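Local coordinates for protein TqaA (PDB 5DLK) that is part of a fungal nonribosomal peptide synthetase, probably a ligase, and forms the condensation-like CT domain linked to peptide macrocyclization, with a binding site for phosphopantetheine, at residues 139-142 and 143-147; 33-36 and 37-41. All coordinates share one frame; numbering follows the deposited sequence.

Contact 1 of 2, residues 139-142 and 143-147; sequences LWDG and KDWPT
W140 and W145 meet where helix 132-144 gives way to a loop, and their meeting illustrates how two indoles can pack obliquely, the planes of the five-membered rings inclined at 56°. The W140 indole, its CG anti to the backbone N (chi1 178°), receives CD1 of W145 over one face, toward the rim, 3.2 Å from W140 NE1. The W145 CB lies over the W140 six-membered ring in a CH-pi contact, 4.2 Å from its centroid. W145 takes the first torsion that sets CG between backbone N and carbonyl carbon (72°), which turns the indole back over the last helical turn. There its NE1 gives a nearly straight hydrogen bond to D141 OD1, 2.9 Å long, in the indole plane and on the anti lone pair of the oxygen; the other oxygen, OD2, forms a salt bridge with K137, and the W145 ring makes a cation-pi contact with R415. The helix belongs to a beta-alpha-beta unit of the condensation domain, between strands 122-125 and 158-163, and its last turns widen into a pi-type turn: D144 N bonds L139 O at 2.9 Å, an oxygen that also accepts K143 N, while W145 N bonds W140 O at 3.2 Å. The D144 carboxylate stands beside the L139 carbonyl, and its OD2 forms a salt bridge with R122 and a hydrogen bond with Q175 NE2. Replacing W140 by an alanine removes the indole, and W145 CD1 and CB, with F67 and F413, would probably be left facing a gap.

Contact 2 of 2, residues 33-36 and 37-41; sequences HKEL and CSKNV. With EDO (1,2-ethanediol), chain G.
A chi1 of 173° swings the H33 ring opposite its own amide nitrogen, and a chi1 of -70° in C37 turns SG away from its carbonyl carbon, so that imidazole and thiol meet one turn apart on helix 29-38. The sulfur sits over one face of the ring, displaced toward the rim, 3.4 Å from H33 CE1 and 3.8 Å from the ring centroid, a sulfur-aromatic contact. H33 NE2 is hydrogen-bonded to S46 OG, a bond likely to limit rotation of the ring beneath the sulfur. The S38 hydroxyl turns back to the helix and donates to E35 O at 3.1 Å, capturing a carbonyl that K39 N engages only weakly. A salt bridge between E35 and K39 is doubtful, their charged ends being modelled too close. The helix ends in a Schellman motif: N40, with positive phi, is the C-prime residue, V41 N bonds L36 O at 3.0 Å and N40 N bonds C37 O. A 1,2-ethanediol, probably from the crystallisation liquor, places O1 very close to N40 O. CD2 of L36 approaches CB of V41 at 4.3 Å. On the buried side, H33, L36 and C37 touch I42, while H33 also touches L114 and L36 touches L112, so that this helix end lies against strand 108-115.

Overall arrangement
Both contacts belong to the final turns of a helix and the residues that follow, and they come in series along the chain: contact 2, at the end of helix 29-38, closes well before contact 1 opens near the end of helix 132-144. Their centres are 23 Å apart and their nearest atoms about 11 Å, so they do not touch. Each is associated with a different sheet. Contact 2 packs against strand 108-115 of the three-stranded antiparallel sheet, whereas contact 1 ends the helix joining strands 122-125 and 158-163 of the five-stranded mixed sheet. Both lie away from the residues that bind phosphopantetheine; together they mark two separate helix-to-sheet junctions of this condensation-like domain.

Contact 1 of 2, residues 139-142 and 143-147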
loop_
_atom_site.group_PDB
_atom_site.type_symbol
_atom_site.label_atom_id
_atom_site.label_comp_id
_atom_site.label_asym_id
_atom_site.label_seq_id
_atom_site.Cartn_x
_atom_site.Cartn_y
_atom_site.Cartn_z
ATOM N N LEU A 139 1.846 -19.413 15.616
ATOM C CA LEU A 139 3.181 -18.879 15.391
ATOM C C LEU A 139 3.086 -17.371 15.102
ATOM O O LEU A 139 3.920 -16.585 15.557
ATOM C CB LEU A 139 3.873 -19.602 14.224
ATOM C CG LEU A 139 4.254 -21.063 14.510
ATOM C CD1 LEU A 139 4.739 -21.672 13.207
ATOM C CD2 LEU A 139 5.329 -21.105 15.583
ATOM N N TRP A 140 2.053 -16.995 14.359
ATOM C CA TRP A 140 1.790 -15.577 14.031
ATOM C C TRP A 140 1.593 -14.733 15.292
ATOM O O TRP A 140 2.340 -13.785 15.542
ATOM C CB TRP A 140 0.558 -15.488 13.139
ATOM C CG TRP A 140 0.131 -14.083 12.739
ATOM C CD1 TRP A 140 -0.958 -13.397 13.202
ATOM C CD2 TRP A 140 0.769 -13.224 11.776
ATOM N NE1 TRP A 140 -1.043 -12.165 12.578
ATOM C CE2 TRP A 140 0.009 -12.030 11.710
ATOM C CE3 TRP A 140 1.898 -13.351 10.957
ATOM C CZ2 TRP A 140 0.346 -10.967 10.855
ATOM C CZ3 TRP A 140 2.240 -12.288 10.114
ATOM C CH2 TRP A 140 1.460 -11.117 10.069
ATOM N N ASP A 141 0.597 -15.093 16.095
ATOM C CA ASP A 141 0.304 -14.385 17.341
ATOM C C ASP A 141 1.335 -14.559 18.440
ATOM O O ASP A 141 1.471 -13.705 19.309
ATOM C CB ASP A 141 -1.059 -14.817 17.883
ATOM C CG ASP A 141 -2.207 -14.276 17.055
ATOM O OD1 ASP A 141 -2.043 -13.198 16.438
ATOM O OD2 ASP A 141 -3.272 -14.918 17.026
ATOM N N GLY A 142 2.053 -15.678 18.424
ATOM C CA GLY A 142 2.952 -15.977 19.515
ATOM C C GLY A 142 4.336 -15.403 19.320
ATOM O O GLY A 142 5.050 -15.174 20.292
ATOM N N LYS A 143 4.735 -15.169 18.074
ATOM C CA LYS A 143 6.065 -14.622 17.878
ATOM C C LYS A 143 6.271 -13.851 16.574
ATOM O O LYS A 143 7.021 -12.875 16.564
ATOM C CB LYS A 143 7.118 -15.743 17.988
ATOM C CG LYS A 143 7.064 -16.803 16.907
ATOM C CD LYS A 143 8.093 -17.937 17.186
ATOM C CE LYS A 143 9.536 -17.451 17.142
ATOM N NZ LYS A 143 9.966 -17.082 15.762
ATOM N N ASP A 144 5.614 -14.248 15.488
ATOM C CA ASP A 144 5.936 -13.649 14.193
ATOM C C ASP A 144 5.654 -12.121 14.164
ATOM O O ASP A 144 6.547 -11.349 13.808
ATOM C CB ASP A 144 5.184 -14.343 13.049
ATOM C CG ASP A 144 5.620 -15.805 12.853
ATOM O OD1 ASP A 144 6.640 -16.214 13.449
ATOM O OD2 ASP A 144 4.947 -16.532 12.092
ATOM N N TRP A 145 4.455 -11.670 14.530
ATOM C CA TRP A 145 4.253 -10.206 14.484
ATOM C C TRP A 145 4.646 -9.487 15.803
ATOM O O TRP A 145 5.159 -8.369 15.736
ATOM C CB TRP A 145 2.806 -9.838 14.028
ATOM C CG TRP A 145 1.680 -10.090 14.998
ATOM C CD1 TRP A 145 0.793 -11.135 14.976
ATOM C CD2 TRP A 145 1.299 -9.264 16.103
ATOM N NE1 TRP A 145 -0.100 -11.020 16.018
ATOM C CE2 TRP A 145 0.192 -9.885 16.730
ATOM C CE3 TRP A 145 1.788 -8.061 16.630
ATOM C CZ2 TRP A 145 -0.434 -9.343 17.850
ATOM C CZ3 TRP A 145 1.179 -7.535 17.757
ATOM C CH2 TRP A 145 0.075 -8.171 18.352
ATOM N N PRO A 146 4.477 -10.114 16.989
ATOM C CA PRO A 146 4.927 -9.383 18.185
ATOM C C PRO A 146 6.421 -9.061 18.247
ATOM O O PRO A 146 6.797 -8.110 18.937
ATOM C CB PRO A 146 4.555 -10.333 19.330
ATOM C CG PRO A 146 3.371 -11.080 18.803
ATOM C CD PRO A 146 3.685 -11.309 17.365
ATOM N N THR A 147 7.257 -9.830 17.558
ATOM C CA THR A 147 8.691 -9.562 17.586
ATOM C C THR A 147 9.185 -8.894 16.309
ATOM O O THR A 147 10.399 -8.790 16.076
ATOM C CB THR A 147 9.508 -10.855 17.805
ATOM O OG1 THR A 147 9.281 -11.752 16.715
ATOM C CG2 THR A 147 9.107 -11.508 19.088
#

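Contact 2 of 2, residues 33-36 and 37-41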
loop_
_atom_site.group_PDB
_atom_site.type_symbol
_atom_site.label_atom_id
_atom_site.label_comp_id
_atom_site.label_asym_id
_atom_site.label_seq_id
_atom_site.Cartn_x
_atom_site.Cartn_y
_atom_site.Cartn_z
ATOM N N HIS A 33 26.905 -4.064 4.975
ATOM C CA HIS A 33 26.464 -5.428 4.709
ATOM C C HIS A 33 27.273 -6.427 5.533
ATOM O O HIS A 33 26.728 -7.381 6.074
ATOM C CB HIS A 33 26.584 -5.747 3.221
ATOM C CG HIS A 33 26.304 -7.181 2.886
ATOM N ND1 HIS A 33 27.299 -8.133 2.811
ATOM C CD2 HIS A 33 25.147 -7.823 2.602
ATOM C CE1 HIS A 33 26.765 -9.299 2.495
ATOM N NE2 HIS A 33 25.461 -9.139 2.356
ATOM N N LYS A 34 28.577 -6.184 5.624
ATOM C CA LYS A 34 29.478 -7.040 6.386
ATOM C C LYS A 34 29.119 -6.979 7.861
ATOM O O LYS A 34 29.149 -7.986 8.570
ATOM C CB LYS A 34 30.931 -6.610 6.158
ATOM C CG LYS A 34 31.974 -7.564 6.724
ATOM C CD LYS A 34 33.369 -7.204 6.209
ATOM C CE LYS A 34 34.445 -8.118 6.791
ATOM N NZ LYS A 34 34.653 -7.895 8.250
ATOM N N GLU A 35 28.760 -5.785 8.318
ATOM C CA GLU A 35 28.349 -5.585 9.701
ATOM C C GLU A 35 27.066 -6.347 10.039
ATOM O O GLU A 35 26.952 -6.932 11.116
ATOM C CB GLU A 35 28.163 -4.092 9.986
ATOM C CG GLU A 35 27.775 -3.770 11.422
ATOM C CD GLU A 35 28.864 -4.113 12.431
ATOM O OE1 GLU A 35 30.013 -4.401 12.022
ATOM O OE2 GLU A 35 28.566 -4.090 13.646
ATOM N N LEU A 36 26.105 -6.341 9.120
ATOM C CA LEU A 36 24.849 -7.055 9.337
ATOM C C LEU A 36 25.064 -8.568 9.328
ATOM O O LEU A 36 24.428 -9.294 10.088
ATOM C CB LEU A 36 23.813 -6.665 8.282
ATOM C CG LEU A 36 23.295 -5.232 8.423
ATOM C CD1 LEU A 36 22.390 -4.875 7.260
ATOM C CD2 LEU A 36 22.575 -5.039 9.758
ATOM N N CYS A 37 25.957 -9.034 8.462
ATOM C CA CYS A 37 26.303 -10.451 8.420
ATOM C C CYS A 37 26.978 -10.902 9.710
ATOM O O CYS A 37 26.699 -11.991 10.211
ATOM C CB CYS A 37 27.211 -10.753 7.231
ATOM S SG CYS A 37 26.409 -10.646 5.629
ATOM N N SER A 38 27.851 -10.066 10.261
ATOM C CA SER A 38 28.602 -10.454 11.453
ATOM C C SER A 38 27.725 -10.391 12.696
ATOM O O SER A 38 28.059 -10.971 13.732
ATOM C CB SER A 38 29.841 -9.572 11.635
ATOM O OG SER A 38 29.496 -8.316 12.191
ATOM N N LYS A 39 26.598 -9.693 12.594
ATOM C CA LYS A 39 25.635 -9.665 13.691
ATOM C C LYS A 39 24.542 -10.707 13.483
ATOM O O LYS A 39 23.557 -10.727 14.218
ATOM C CB LYS A 39 25.019 -8.272 13.839
ATOM C CG LYS A 39 26.023 -7.196 14.205
ATOM C CD LYS A 39 26.855 -7.613 15.410
ATOM C CE LYS A 39 28.143 -6.809 15.498
ATOM N NZ LYS A 39 27.867 -5.346 15.429
ATOM N N ASN A 40 24.727 -11.564 12.480
ATOM C CA ASN A 40 23.791 -12.652 12.197
ATOM C C ASN A 40 22.368 -12.164 11.905
ATOM O O ASN A 40 21.395 -12.830 12.239
ATOM C CB ASN A 40 23.766 -13.644 13.364
ATOM C CG ASN A 40 25.141 -14.217 13.667
ATOM O OD1 ASN A 40 25.930 -14.473 12.756
ATOM N ND2 ASN A 40 25.437 -14.410 14.951
ATOM N N VAL A 41 22.261 -11.001 11.272
ATOM C CA VAL A 41 20.964 -10.427 10.904
ATOM C C VAL A 41 20.514 -10.919 9.525
ATOM O O VAL A 41 19.341 -11.211 9.301
ATOM C CB VAL A 41 21.030 -8.890 10.913
ATOM C CG1 VAL A 41 19.700 -8.284 10.448
ATOM C CG2 VAL A 41 21.414 -8.388 12.308
HETATM C C1 EDO G . 19.634 -14.364 10.264
HETATM O O1 EDO G . 20.959 -13.885 10.034
HETATM C C2 EDO G . 19.578 -15.573 9.362
HETATM O O2 EDO G . 20.353 -15.214 8.218
#